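Local coordinates for protein PA1221 (Pseudomonas aeruginosa, PDB 4DG8) that belongs to the ANL superfamily of AMP-binding enzymes, joining an AMP-binding enzyme region to a phosphopantetheine-attachment region, and is seen here with adenosine monophosphate, at residues Pro159-Phe171 with Pro179-Arg191. Residues are numbered along the deposited sequence; the frame is centred on the assembly and turned at random.
Sequences PCFAADQIAYINF and PKAIACTHAGITR
Cys184 CB lies over one face of the Tyr168 ring, nearer the rim than the centre, 3.9 Å from the ring centroid. Its SG reaches the same ring obliquely. At the ring edge, Ile189 CD1 comes within 3.6 Å of Tyr168 CE2. Tyr168 chi1 (65°) sets CG over its own backbone and turns the ring face to Cys184 CB. Its OH is hydrogen-bonded to Thr219 OG1. The His186 ring has Phe161 CE1 over one face, 3.5 Å from His186 CE1; the two planes meet at 58°. Gln165 O and Ile166 O lie at the His186 edge, in its plane. His186 ND1 accepts a hydrogen bond from Val29 N of helix 29-39, which probably restrains the ring's turn. Strands 166-171 and 180-185 form an antiparallel beta hairpin within a mixed sheet of the AMP-binding region. At a classic beta bulge, Ala167 N (2.8 Å) and Tyr168 N (3.3 Å) both donate to Cys184 O, the first in the carbonyl plane, the second tilted from it. Ala167 CB meets Ile189 CD1. On the sheet face that carries Tyr168, the Ile182 side chain lies about 6 Å from AMP. On the other side, Ala181 CB touches Ile169 CG2 and Phe171 CE1, each at 3.5 Å, and helix 113-123 covers them through Val123. At the start of helix 186-193, His186 N donates to Gln165 O and Ala187 N to Ala163 O.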
ATOM      1  N   PRO A 159       0.558  -7.028  26.686  1.00 41.33           N
ATOM      2  CA  PRO A 159       1.614  -6.020  26.813  1.00 42.04           C
ATOM      3  C   PRO A 159       1.054  -4.609  26.686  1.00 33.56           C
ATOM      4  O   PRO A 159       0.057  -4.379  25.986  1.00 33.05           O
ATOM      5  CB  PRO A 159       2.541  -6.335  25.627  1.00 48.60           C
ATOM      6  CG  PRO A 159       2.282  -7.777  25.309  1.00 43.38           C
ATOM      7  CD  PRO A 159       0.817  -7.966  25.576  1.00 40.24           C
ATOM      8  N   CYS A 160       1.689  -3.674  27.382  1.00 34.96           N
ATOM      9  CA  CYS A 160       1.324  -2.262  27.286  1.00 40.01           C
ATOM     10  C   CYS A 160       2.314  -1.583  26.373  1.00 37.81           C
ATOM     11  O   CYS A 160       3.513  -1.879  26.413  1.00 45.32           O
ATOM     12  CB  CYS A 160       1.359  -1.580  28.655  1.00 43.00           C
ATOM     13  SG  CYS A 160       0.211  -2.260  29.880  1.00 70.60           S
ATOM     14  N   PHE A 161       1.811  -0.691  25.536  1.00 29.01           N
ATOM     15  CA  PHE A 161       2.669   0.040  24.621  1.00 34.05           C
ATOM     16  C   PHE A 161       1.974   1.309  24.186  1.00 30.83           C
ATOM     17  O   PHE A 161       0.762   1.433  24.325  1.00 29.24           O
ATOM     18  CB  PHE A 161       3.062  -0.823  23.404  1.00 25.56           C
ATOM     19  CG  PHE A 161       1.895  -1.505  22.722  1.00 25.46           C
ATOM     20  CD1 PHE A 161       1.206  -0.876  21.695  1.00 17.85           C
ATOM     21  CD2 PHE A 161       1.496  -2.787  23.110  1.00 28.13           C
ATOM     22  CE1 PHE A 161       0.142  -1.518  21.055  1.00 23.88           C
ATOM     23  CE2 PHE A 161       0.426  -3.431  22.486  1.00 23.10           C
ATOM     24  CZ  PHE A 161      -0.251  -2.802  21.458  1.00 16.84           C
ATOM     25  N   ALA A 162       2.756   2.246  23.658  1.00 33.69           N
ATOM     26  CA  ALA A 162       2.229   3.493  23.120  1.00 34.30           C
ATOM     27  C   ALA A 162       2.115   3.420  21.598  1.00 23.18           C
ATOM     28  O   ALA A 162       2.520   2.441  20.980  1.00 28.32           O
ATOM     29  CB  ALA A 162       3.128   4.663  23.532  1.00 43.11           C
ATOM     30  N   ALA A 163       1.593   4.483  21.005  1.00 19.22           N
ATOM     31  CA  ALA A 163       1.237   4.505  19.593  1.00 21.80           C
ATOM     32  C   ALA A 163       2.474   4.496  18.684  1.00 27.71           C
ATOM     33  O   ALA A 163       2.367   4.384  17.454  1.00 28.66           O
ATOM     34  CB  ALA A 163       0.356   5.703  19.302  1.00 21.14           C
ATOM     35  N   ASP A 164       3.645   4.609  19.303  1.00 21.78           N
ATOM     36  CA  ASP A 164       4.902   4.494  18.588  1.00 25.57           C
ATOM     37  C   ASP A 164       5.294   3.032  18.343  1.00 22.77           C
ATOM     38  O   ASP A 164       6.237   2.769  17.615  1.00 23.31           O
ATOM     39  CB  ASP A 164       6.022   5.244  19.317  1.00 31.06           C
ATOM     40  CG  ASP A 164       6.309   4.683  20.699  1.00 34.27           C
ATOM     41  OD1 ASP A 164       5.457   3.968  21.260  1.00 34.94           O
ATOM     42  OD2 ASP A 164       7.396   4.968  21.233  1.00 44.95           O
ATOM     43  N   GLN A 165       4.567   2.086  18.938  1.00 21.38           N
ATOM     44  CA  GLN A 165       4.818   0.673  18.666  1.00 22.28           C
ATOM     45  C   GLN A 165       4.665   0.400  17.163  1.00 22.83           C
ATOM     46  O   GLN A 165       3.760   0.948  16.507  1.00 17.10           O
ATOM     47  CB  GLN A 165       3.816  -0.201  19.424  1.00 23.75           C
ATOM     48  CG  GLN A 165       4.232  -1.662  19.550  1.00 15.21           C
ATOM     49  CD  GLN A 165       5.370  -1.845  20.545  1.00 29.45           C
ATOM     50  OE1 GLN A 165       5.861  -0.879  21.117  1.00 34.41           O
ATOM     51  NE2 GLN A 165       5.786  -3.084  20.763  1.00 29.23           N
ATOM     52  N   ILE A 166       5.540  -0.442  16.617  1.00 23.47           N
ATOM     53  CA  ILE A 166       5.417  -0.859  15.219  1.00 25.56           C
ATOM     54  C   ILE A 166       4.151  -1.698  15.079  1.00 21.84           C
ATOM     55  O   ILE A 166       3.931  -2.623  15.868  1.00 19.66           O
ATOM     56  CB  ILE A 166       6.633  -1.722  14.763  1.00 34.13           C
ATOM     57  CG1 ILE A 166       7.953  -1.028  15.107  1.00 31.49           C
ATOM     58  CG2 ILE A 166       6.532  -2.080  13.251  1.00 13.67           C
ATOM     59  CD1 ILE A 166       8.090   0.358  14.501  1.00 37.54           C
ATOM     60  N   ALA A 167       3.276  -1.303  14.156  1.00 22.53           N
ATOM     61  CA  ALA A 167       2.140  -2.122  13.719  1.00 23.17           C
ATOM     62  C   ALA A 167       2.450  -3.121  12.581  1.00 21.37           C
ATOM     63  O   ALA A 167       1.955  -4.259  12.549  1.00 18.97           O
ATOM     64  CB  ALA A 167       0.951  -1.229  13.350  1.00 15.17           C
ATOM     65  N   TYR A 168       3.223  -2.684  11.604  1.00 18.72           N
ATOM     66  CA  TYR A 168       3.498  -3.578  10.479  1.00 22.20           C
ATOM     67  C   TYR A 168       4.736  -3.198   9.700  1.00 21.13           C
ATOM     68  O   TYR A 168       5.261  -2.087   9.834  1.00 17.56           O
ATOM     69  CB  TYR A 168       2.275  -3.720   9.544  1.00 19.19           C
ATOM     70  CG  TYR A 168       1.854  -2.466   8.811  1.00 17.64           C
ATOM     71  CD1 TYR A 168       2.544  -2.018   7.688  1.00 17.89           C
ATOM     72  CD2 TYR A 168       0.730  -1.754   9.211  1.00 17.91           C
ATOM     73  CE1 TYR A 168       2.149  -0.869   7.014  1.00 20.64           C
ATOM     74  CE2 TYR A 168       0.322  -0.609   8.538  1.00 21.28           C
ATOM     75  CZ  TYR A 168       1.028  -0.168   7.444  1.00 26.93           C
ATOM     76  OH  TYR A 168       0.598   0.973   6.781  1.00 21.93           O
ATOM     77  N   ILE A 169       5.191  -4.132   8.878  1.00 23.78           N
ATOM     78  CA  ILE A 169       6.256  -3.860   7.934  1.00 24.20           C
ATOM     79  C   ILE A 169       5.782  -4.060   6.491  1.00 27.39           C
ATOM     80  O   ILE A 169       5.129  -5.051   6.179  1.00 28.83           O
ATOM     81  CB  ILE A 169       7.487  -4.750   8.200  1.00 28.97           C
ATOM     82  CG1 ILE A 169       8.097  -4.379   9.547  1.00 26.67           C
ATOM     83  CG2 ILE A 169       8.514  -4.622   7.038  1.00 16.88           C
ATOM     84  CD1 ILE A 169       9.218  -5.269   9.999  1.00 29.99           C
ATOM     85  N   ASN A 170       6.104  -3.110   5.617  1.00 27.74           N
ATOM     86  CA  ASN A 170       5.893  -3.280   4.178  1.00 22.90           C
ATOM     87  C   ASN A 170       7.223  -3.159   3.473  1.00 22.55           C
ATOM     88  O   ASN A 170       7.968  -2.200   3.700  1.00 20.23           O
ATOM     89  CB  ASN A 170       4.940  -2.228   3.607  1.00 21.00           C
ATOM     90  CG  ASN A 170       3.475  -2.517   3.941  1.00 37.98           C
ATOM     91  OD1 ASN A 170       3.163  -3.345   4.811  1.00 39.38           O
ATOM     92  ND2 ASN A 170       2.568  -1.821   3.257  1.00 34.17           N
ATOM     93  N   PHE A 171       7.534  -4.109   2.603  1.00 22.73           N
ATOM     94  CA  PHE A 171       8.823  -4.049   1.917  1.00 25.81           C
ATOM     95  C   PHE A 171       8.697  -3.148   0.686  1.00 38.86           C
ATOM     96  O   PHE A 171       7.674  -3.174  -0.014  1.00 28.72           O
ATOM     97  CB  PHE A 171       9.294  -5.443   1.515  1.00 23.44           C
ATOM     98  CG  PHE A 171      10.090  -6.150   2.584  1.00 31.00           C
ATOM     99  CD1 PHE A 171      11.420  -5.833   2.797  1.00 33.28           C
ATOM    100  CD2 PHE A 171       9.509  -7.134   3.371  1.00 23.44           C
ATOM    101  CE1 PHE A 171      12.162  -6.487   3.783  1.00 34.74           C
ATOM    102  CE2 PHE A 171      10.249  -7.797   4.354  1.00 24.76           C
ATOM    103  CZ  PHE A 171      11.567  -7.468   4.562  1.00 27.83           C
ATOM    104  N   PRO A 179      15.421  -5.115  -1.269  1.00 43.67           N
ATOM    105  CA  PRO A 179      14.144  -4.736  -0.653  1.00 33.95           C
ATOM    106  C   PRO A 179      14.356  -4.048   0.701  1.00 25.72           C
ATOM    107  O   PRO A 179      15.110  -4.534   1.546  1.00 25.60           O
ATOM    108  CB  PRO A 179      13.418  -6.080  -0.483  1.00 37.10           C
ATOM    109  CG  PRO A 179      14.514  -7.127  -0.537  1.00 43.99           C
ATOM    110  CD  PRO A 179      15.549  -6.568  -1.467  1.00 44.44           C
ATOM    111  N   LYS A 180      13.697  -2.915   0.895  1.00 22.25           N
ATOM    112  CA  LYS A 180      13.826  -2.165   2.135  1.00 32.07           C
ATOM    113  C   LYS A 180      12.551  -2.284   2.976  1.00 28.61           C
ATOM    114  O   LYS A 180      11.441  -2.069   2.481  1.00 32.90           O
ATOM    115  CB  LYS A 180      14.163  -0.703   1.834  1.00 26.03           C
ATOM    116  CG  LYS A 180      15.430  -0.539   0.998  1.00 29.77           C
ATOM    117  CD  LYS A 180      16.637  -1.240   1.647  1.00 33.70           C
ATOM    118  CE  LYS A 180      17.906  -1.060   0.819  1.00 31.50           C
ATOM    119  NZ  LYS A 180      19.153  -1.585   1.478  1.00 34.94           N
ATOM    120  N   ALA A 181      12.712  -2.632   4.247  1.00 30.27           N
ATOM    121  CA  ALA A 181      11.558  -2.838   5.117  1.00 30.27           C
ATOM    122  C   ALA A 181      11.128  -1.549   5.806  1.00 21.36           C
ATOM    123  O   ALA A 181      11.879  -0.994   6.598  1.00 23.82           O
ATOM    124  CB  ALA A 181      11.869  -3.894   6.140  1.00 25.58           C
ATOM    125  N   ILE A 182       9.912  -1.092   5.508  1.00 25.03           N
ATOM    126  CA  ILE A 182       9.367   0.112   6.132  1.00 28.54           C
ATOM    127  C   ILE A 182       8.521  -0.230   7.350  1.00 24.49           C
ATOM    128  O   ILE A 182       7.502  -0.894   7.229  1.00 26.21           O
ATOM    129  CB  ILE A 182       8.540   0.938   5.121  1.00 17.92           C
ATOM    130  CG1 ILE A 182       9.449   1.458   4.004  1.00 14.88           C
ATOM    131  CG2 ILE A 182       7.785   2.084   5.823  1.00 20.17           C
ATOM    132  CD1 ILE A 182       8.688   1.972   2.751  1.00 16.48           C
ATOM    133  N   ALA A 183       8.951   0.202   8.535  1.00 25.73           N
ATOM    134  CA  ALA A 183       8.173  -0.119   9.739  1.00 24.79           C
ATOM    135  C   ALA A 183       7.241   1.020  10.063  1.00 23.48           C
ATOM    136  O   ALA A 183       7.671   2.135  10.356  1.00 23.00           O
ATOM    137  CB  ALA A 183       9.069  -0.460  10.935  1.00 17.49           C
ATOM    138  N   CYS A 184       5.952   0.725   9.980  1.00 15.54           N
ATOM    139  CA  CYS A 184       4.905   1.695  10.226  1.00 18.46           C
ATOM    140  C   CYS A 184       4.309   1.468  11.616  1.00 23.72           C
ATOM    141  O   CYS A 184       4.291   0.370  12.131  1.00 21.62           O
ATOM    142  CB  CYS A 184       3.833   1.638   9.144  1.00 17.25           C
ATOM    143  SG  CYS A 184       4.473   2.293   7.540  1.00 23.46           S
ATOM    144  N   THR A 185       3.807   2.541  12.194  1.00 18.94           N
ATOM    145  CA  THR A 185       3.586   2.657  13.617  1.00 21.39           C
ATOM    146  C   THR A 185       2.064   2.581  13.845  1.00 23.29           C
ATOM    147  O   THR A 185       1.299   2.799  12.914  1.00 17.08           O
ATOM    148  CB  THR A 185       4.173   4.019  13.999  1.00 22.16           C
ATOM    149  OG1 THR A 185       5.024   3.919  15.142  1.00 46.48           O
ATOM    150  CG2 THR A 185       3.109   5.057  14.148  1.00 13.85           C
ATOM    151  N   HIS A 186       1.626   2.172  15.032  1.00 24.01           N
ATOM    152  CA  HIS A 186       0.212   2.295  15.416  1.00 17.84           C
ATOM    153  C   HIS A 186      -0.370   3.710  15.144  1.00 26.45           C
ATOM    154  O   HIS A 186      -1.477   3.856  14.587  1.00 20.00           O
ATOM    155  CB  HIS A 186       0.018   1.921  16.899  1.00 25.16           C
ATOM    156  CG  HIS A 186      -0.068   0.443  17.159  1.00 26.30           C
ATOM    157  ND1 HIS A 186      -1.229  -0.167  17.594  1.00 21.47           N
ATOM    158  CD2 HIS A 186       0.869  -0.538  17.084  1.00 22.21           C
ATOM    159  CE1 HIS A 186      -1.011  -1.466  17.751  1.00 20.90           C
ATOM    160  NE2 HIS A 186       0.251  -1.719  17.434  1.00 19.20           N
ATOM    161  N   ALA A 187       0.376   4.741  15.537  1.00 22.96           N
ATOM    162  CA  ALA A 187      -0.015   6.128  15.277  1.00 27.57           C
ATOM    163  C   ALA A 187      -0.226   6.447  13.804  1.00 26.41           C
ATOM    164  O   ALA A 187      -1.117   7.218  13.471  1.00 24.59           O
ATOM    165  CB  ALA A 187       0.999   7.103  15.872  1.00 20.42           C
ATOM    166  N   GLY A 188       0.603   5.894  12.923  1.00 22.28           N
ATOM    167  CA  GLY A 188       0.468   6.175  11.501  1.00 20.76           C
ATOM    168  C   GLY A 188      -0.892   5.699  11.018  1.00 20.62           C
ATOM    169  O   GLY A 188      -1.584   6.364  10.213  1.00 17.82           O
ATOM    170  N   ILE A 189      -1.301   4.549  11.551  1.00 21.03           N
ATOM    171  CA  ILE A 189      -2.605   3.975  11.220  1.00 20.30           C
ATOM    172  C   ILE A 189      -3.789   4.742  11.800  1.00 26.51           C
ATOM    173  O   ILE A 189      -4.758   5.027  11.068  1.00 21.05           O
ATOM    174  CB  ILE A 189      -2.715   2.507  11.692  1.00 22.13           C
ATOM    175  CG1 ILE A 189      -1.642   1.654  11.011  1.00 15.75           C
ATOM    176  CG2 ILE A 189      -4.097   1.972  11.362  1.00 16.42           C
ATOM    177  CD1 ILE A 189      -1.634   0.201  11.467  1.00 16.70           C
ATOM    178  N   THR A 190      -3.741   5.052  13.103  1.00 17.48           N
ATOM    179  CA  THR A 190      -4.881   5.735  13.725  1.00 19.75           C
ATOM    180  C   THR A 190      -4.977   7.188  13.232  1.00 20.27           C
ATOM    181  O   THR A 190      -6.077   7.711  13.078  1.00 21.87           O
ATOM    182  CB  THR A 190      -4.890   5.668  15.287  1.00 20.60           C
ATOM    183  OG1 THR A 190      -3.711   6.285  15.803  1.00 23.08           O
ATOM    184  CG2 THR A 190      -4.960   4.205  15.780  1.00 18.26           C
ATOM    185  N   ARG A 191      -3.839   7.822  12.942  1.00 19.33           N
ATOM    186  CA  ARG A 191      -3.864   9.170  12.365  1.00 21.47           C
ATOM    187  C   ARG A 191      -4.456   9.100  10.960  1.00 22.98           C
ATOM    188  O   ARG A 191      -5.236   9.974  10.575  1.00 28.51           O
ATOM    189  CB  ARG A 191      -2.488   9.863  12.376  1.00 22.32           C
ATOM    190  CG  ARG A 191      -1.541   9.528  11.180  1.00 21.62           C
ATOM    191  CD  ARG A 191      -1.945  10.361   9.954  1.00 15.12           C
ATOM    192  NE  ARG A 191      -0.881  10.588   8.971  1.00 20.68           N
ATOM    193  CZ  ARG A 191      -0.469   9.683   8.080  1.00 24.68           C
ATOM    194  NH1 ARG A 191      -0.986   8.455   8.066  1.00 18.91           N
ATOM    195  NH2 ARG A 191       0.485   9.994   7.215  1.00 23.03           N
TER